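Local coordinates for peptidoglycan glycosyltransferase (Eggerthella lenta, PDB 4MNR), which belongs to the penicillin-binding proteins, with a penicillin-binding-protein dimerisation domain and a transpeptidase domain of the beta-lactamase clan, at residues Q235-E238 against V244-Q247; G416-P419 against R424-V427. All blocks are in the same frame, centred on the assembly; numbering follows the deposited sequence.

Interaction 1. Residues Q235-E238 against V244-Q247; sequences QATE and VFGQ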
ATOM      1  N   GLN A 235     -13.604  20.545   0.425  1.00 11.65           N
ATOM      2  CA  GLN A 235     -13.713  20.565   1.882  1.00 11.80           C
ATOM      3  C   GLN A 235     -14.106  19.204   2.433  1.00 12.95           C
ATOM      4  O   GLN A 235     -13.625  18.801   3.489  1.00 12.86           O
ATOM      5  CB  GLN A 235     -14.725  21.614   2.350  1.00 15.30           C
ATOM      6  CG  GLN A 235     -14.307  23.043   2.056  1.00 19.18           C
ATOM      7  CD  GLN A 235     -15.455  24.049   2.214  1.00 25.19           C
ATOM      8  OE1 GLN A 235     -16.639  23.699   2.136  1.00 20.86           O
ATOM      9  NE2 GLN A 235     -15.098  25.313   2.426  1.00 31.63           N
ATOM     10  N   ALA A 236     -14.984  18.501   1.713  1.00  9.96           N
ATOM     11  CA  ALA A 236     -15.423  17.176   2.137  1.00 11.32           C
ATOM     12  C   ALA A 236     -14.269  16.171   2.082  1.00 10.24           C
ATOM     13  O   ALA A 236     -14.237  15.226   2.847  1.00 12.53           O
ATOM     14  CB  ALA A 236     -16.583  16.695   1.291  1.00 12.20           C
ATOM     15  N   THR A 237     -13.318  16.391   1.183  1.00  8.85           N
ATOM     16  CA  THR A 237     -12.135  15.543   1.123  1.00 10.02           C
ATOM     17  C   THR A 237     -11.238  15.890   2.311  1.00 11.74           C
ATOM     18  O   THR A 237     -10.715  14.996   2.973  1.00 11.95           O
ATOM     19  CB  THR A 237     -11.368  15.744  -0.198  1.00 11.09           C
ATOM     20  OG1 THR A 237     -12.264  15.547  -1.294  1.00 10.56           O
ATOM     21  CG2 THR A 237     -10.210  14.747  -0.318  1.00 12.86           C
ATOM     22  N   GLU A 238     -11.069  17.183   2.580  1.00 11.37           N
ATOM     23  CA  GLU A 238     -10.271  17.618   3.734  1.00 10.57           C
ATOM     24  C   GLU A 238     -10.780  17.058   5.060  1.00 12.38           C
ATOM     25  O   GLU A 238      -9.979  16.632   5.898  1.00 15.44           O
ATOM     26  CB  GLU A 238     -10.171  19.140   3.812  1.00 11.50           C
ATOM     27  CG  GLU A 238      -9.480  19.765   2.609  1.00 12.13           C
ATOM     28  CD  GLU A 238      -9.462  21.289   2.664  1.00 21.46           C
ATOM     29  OE1 GLU A 238     -10.074  21.867   3.589  1.00 25.65           O
ATOM     30  OE2 GLU A 238      -8.827  21.911   1.783  1.00 21.54           O
ATOM     31  N   VAL A 244     -20.930  12.932   2.273  1.00  9.58           N
ATOM     32  CA  VAL A 244     -20.735  13.572   0.979  1.00  9.09           C
ATOM     33  C   VAL A 244     -20.266  12.550  -0.051  1.00 12.02           C
ATOM     34  O   VAL A 244     -20.786  12.490  -1.158  1.00 11.62           O
ATOM     35  CB  VAL A 244     -19.700  14.695   1.064  1.00 10.72           C
ATOM     36  CG1 VAL A 244     -19.292  15.156  -0.340  1.00 12.91           C
ATOM     37  CG2 VAL A 244     -20.257  15.861   1.878  1.00 10.35           C
ATOM     38  N   PHE A 245     -19.275  11.745   0.305  1.00 11.36           N
ATOM     39  CA  PHE A 245     -18.777  10.769  -0.669  1.00 10.47           C
ATOM     40  C   PHE A 245     -19.815   9.701  -1.032  1.00 10.49           C
ATOM     41  O   PHE A 245     -19.849   9.230  -2.174  1.00 10.20           O
ATOM     42  CB  PHE A 245     -17.411  10.202  -0.254  1.00 10.24           C
ATOM     43  CG  PHE A 245     -16.282  11.089  -0.657  1.00  8.07           C
ATOM     44  CD1 PHE A 245     -15.952  12.197   0.110  1.00 10.26           C
ATOM     45  CD2 PHE A 245     -15.605  10.874  -1.849  1.00  9.96           C
ATOM     46  CE1 PHE A 245     -14.935  13.050  -0.292  1.00 11.80           C
ATOM     47  CE2 PHE A 245     -14.576  11.723  -2.261  1.00 10.75           C
ATOM     48  CZ  PHE A 245     -14.242  12.814  -1.476  1.00 11.93           C
ATOM     49  N   GLY A 246     -20.693   9.371  -0.086  1.00  9.77           N
ATOM     50  CA  GLY A 246     -21.772   8.446  -0.362  1.00 11.26           C
ATOM     51  C   GLY A 246     -22.698   9.000  -1.430  1.00 14.68           C
ATOM     52  O   GLY A 246     -23.059   8.311  -2.383  1.00 14.00           O
ATOM     53  N   GLN A 247     -23.073  10.264  -1.272  1.00 12.81           N
ATOM     54  CA  GLN A 247     -23.931  10.924  -2.248  1.00 13.05           C
ATOM     55  C   GLN A 247     -23.243  11.029  -3.598  1.00 12.89           C
ATOM     56  O   GLN A 247     -23.888  10.890  -4.636  1.00 12.57           O
ATOM     57  CB  GLN A 247     -24.317  12.314  -1.756  1.00 14.04           C
ATOM     58  CG  GLN A 247     -25.216  12.286  -0.525  1.00 12.78           C
ATOM     59  CD  GLN A 247     -25.474  13.682  -0.007  1.00 15.44           C
ATOM     60  OE1 GLN A 247     -26.420  14.348  -0.439  1.00 20.71           O
ATOM     61  NE2 GLN A 247     -24.611  14.149   0.901  1.00 13.79           N
TER

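Interaction 2. Residues G416-P419 against R424-V427; sequences GMAP and RVVV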
ATOM      1  N   GLY A 416       0.321   9.218   1.118  1.00  9.22           N
ATOM      2  CA  GLY A 416       0.751  10.573   0.836  1.00 11.21           C
ATOM      3  C   GLY A 416       2.014  10.631   0.024  1.00 12.88           C
ATOM      4  O   GLY A 416       2.595   9.605  -0.312  1.00 11.18           O
HETATM    5  N   MSE A 417       2.449  11.848  -0.268  1.00  9.58           N
HETATM    6  CA  MSE A 417       3.525  12.055  -1.229  1.00  8.19           C
HETATM    7  C   MSE A 417       4.196  13.378  -0.937  1.00 10.86           C
HETATM    8  O   MSE A 417       3.574  14.306  -0.398  1.00 10.91           O
HETATM    9  CB  MSE A 417       2.955  12.083  -2.647  1.00 11.92           C
HETATM   10  CG  MSE A 417       1.946  13.197  -2.843  1.00 13.05           C
HETATM   11 SE   MSE A 417       0.722  12.925  -4.334  0.59 15.08          SE
HETATM   12  CE  MSE A 417      -0.275  11.441  -3.553  1.00 28.45           C
ATOM     13  N   ALA A 418       5.475  13.464  -1.285  1.00  7.92           N
ATOM     14  CA  ALA A 418       6.252  14.675  -1.065  1.00  8.05           C
ATOM     15  C   ALA A 418       7.438  14.741  -2.030  1.00  8.88           C
ATOM     16  O   ALA A 418       7.931  13.701  -2.455  1.00 10.98           O
ATOM     17  CB  ALA A 418       6.768  14.711   0.377  1.00  9.61           C
ATOM     18  N   PRO A 419       7.865  15.959  -2.427  1.00 12.29           N
ATOM     19  CA  PRO A 419       7.192  17.252  -2.243  1.00 13.18           C
ATOM     20  C   PRO A 419       5.914  17.275  -3.077  1.00 20.47           C
ATOM     21  O   PRO A 419       5.876  16.690  -4.160  1.00 21.05           O
ATOM     22  CB  PRO A 419       8.210  18.270  -2.799  1.00 14.74           C
ATOM     23  CG  PRO A 419       9.523  17.547  -2.778  1.00 16.68           C
ATOM     24  CD  PRO A 419       9.178  16.122  -3.081  1.00 13.25           C
ATOM     25  N   ARG A 424       8.722  12.980  -5.067  1.00 12.92           N
ATOM     26  CA  ARG A 424       9.852  12.075  -5.218  1.00 14.86           C
ATOM     27  C   ARG A 424       9.646  10.805  -4.415  1.00 11.17           C
ATOM     28  O   ARG A 424      10.415   9.842  -4.545  1.00 16.09           O
ATOM     29  CB  ARG A 424      11.138  12.758  -4.746  1.00 16.23           C
ATOM     30  CG  ARG A 424      11.534  13.986  -5.555  1.00 23.73           C
ATOM     31  CD  ARG A 424      11.961  13.582  -6.946  1.00 30.68           C
ATOM     32  NE  ARG A 424      12.291  14.744  -7.766  1.00 44.30           N
ATOM     33  CZ  ARG A 424      11.483  15.259  -8.686  1.00 50.34           C
ATOM     34  NH1 ARG A 424      10.295  14.708  -8.907  1.00 53.21           N
ATOM     35  NH2 ARG A 424      11.864  16.320  -9.388  1.00 54.32           N
ATOM     36  N   VAL A 425       8.606  10.792  -3.579  1.00 10.11           N
ATOM     37  CA  VAL A 425       8.323   9.639  -2.737  1.00 10.37           C
ATOM     38  C   VAL A 425       6.833   9.562  -2.436  1.00 10.53           C
ATOM     39  O   VAL A 425       6.176  10.590  -2.297  1.00  9.68           O
ATOM     40  CB  VAL A 425       9.129   9.690  -1.411  1.00 15.56           C
ATOM     41  CG1 VAL A 425       8.789  10.921  -0.604  1.00 18.83           C
ATOM     42  CG2 VAL A 425       8.879   8.454  -0.590  1.00 17.43           C
ATOM     43  N   VAL A 426       6.307   8.339  -2.390  1.00  7.88           N
ATOM     44  CA  VAL A 426       4.941   8.064  -1.962  1.00  7.55           C
ATOM     45  C   VAL A 426       4.997   7.063  -0.814  1.00  9.14           C
ATOM     46  O   VAL A 426       5.769   6.111  -0.856  1.00  9.67           O
ATOM     47  CB  VAL A 426       4.081   7.492  -3.140  1.00  8.84           C
ATOM     48  CG1 VAL A 426       2.754   6.878  -2.641  1.00 10.46           C
ATOM     49  CG2 VAL A 426       3.813   8.581  -4.159  1.00 12.81           C
ATOM     50  N   VAL A 427       4.210   7.286   0.234  0.60  8.40           N
ATOM     51  CA  VAL A 427       4.136   6.324   1.340  0.60  9.35           C
ATOM     52  C   VAL A 427       2.687   5.894   1.606  0.60  9.29           C
ATOM     53  O   VAL A 427       1.790   6.734   1.635  0.60  9.71           O
ATOM     54  CB  VAL A 427       4.730   6.899   2.650  0.60  9.00           C
ATOM     55  CG1 VAL A 427       4.675   5.851   3.761  0.60  7.99           C
ATOM     56  CG2 VAL A 427       6.169   7.357   2.448  0.60 10.82           C
TER

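Interaction 1. Residues Q235-E238 against V244-Q247
Where two consecutive helices of the transpeptidase domain meet at a tight turn, A236 and T237 on the short helix 233-239 touch V244 and F245 in the first turns of helix 242-263. The A236 methyl points at V244 and lies over its branch point: CB of A236 is 3.5 Å from V244 CG1, with V244 CB and CG2 hardly farther. F245 reaches across with the rim of its ring. Its CE1 comes within 3.9 Å of the carbonyl A236 O, and its CZ lies 3.4 Å from T237 OG1; both oxygens sit near the ring plane, so ring hydrogens rather than the pi face meet them. T237 OG1 stands anti to its own carbonyl carbon (chi1 -54°), which brings the hydroxyl back along its helix to hydrogen-bond the backbone oxygen of L233; the approach of F245 to it is van der Waals. Beyond the pair, T237 packs on V377 and V381 of helix 368-384 and on L192 of helix 188-197, while F245 touches K188 and T191. Such packing of consecutive helices through an alanine methyl and an aromatic edge belongs here to the helical part of a penicillin-binding-protein transpeptidase fold.

Interaction 2. Residues G416-P419 against R424-V427
G416 and V427 form an antiparallel hydrogen-bonded pair: G416 N donates to V427 O and V427 N returns the bond to G416 O, each at 2.9 Å. The G416 oxygen also receives a CA-H contact from V426 CA at 3.3 Å. Two residues on, A418 N donates to V425 O (3.1 Å), an oxygen that M417 CA approaches as well. A418 O takes two donors: R424 N at 2.8 Å with a fairly straight N-H (159°), and V425 N at 3.2 Å with a more bent one (139°). V425 CG1, set between its backbone N and carbonyl carbon (chi1 60°), comes 3.4 Å from A418 O. R424 and V425 thus both face A418, a classic beta bulge where the antiparallel hairpin of strands 409-418 and 425-431 meets its turn. Outward-facing backbone groups find other partners: M417 bonds A398, V426 bonds M135, and Q454 NE2 donates to R424 O. The R424 guanidinium makes a salt bridge through NH2 with D422 OD1. In the non-hydrogen-bonded pair, CB of selenomethionine M417 lies 3.9 Å from V426 CG2, next to helix 321-332; on the other face, A418, V425 and V427 pack under helix 438-453.

Overall arrangement
Following the chain from the N terminus, interaction 1 comes first, closing the short two-residue link between helix 233-239 and helix 242-263. Interaction 2 follows much later and closes the hairpin loop 419-424 between strands 409-418 and 425-431. The two are in series, neither nesting nor crossing, and both belong to the transpeptidase domain. Interaction 1 joins two helices whose contact residues also pack on helices 188-197 and 368-384. Interaction 2 joins neighbouring strands of the five-stranded antiparallel sheet, covered by helices 321-332 and 438-453. The centres of interaction 1 and interaction 2 are about 23 Å apart, and the two do not touch.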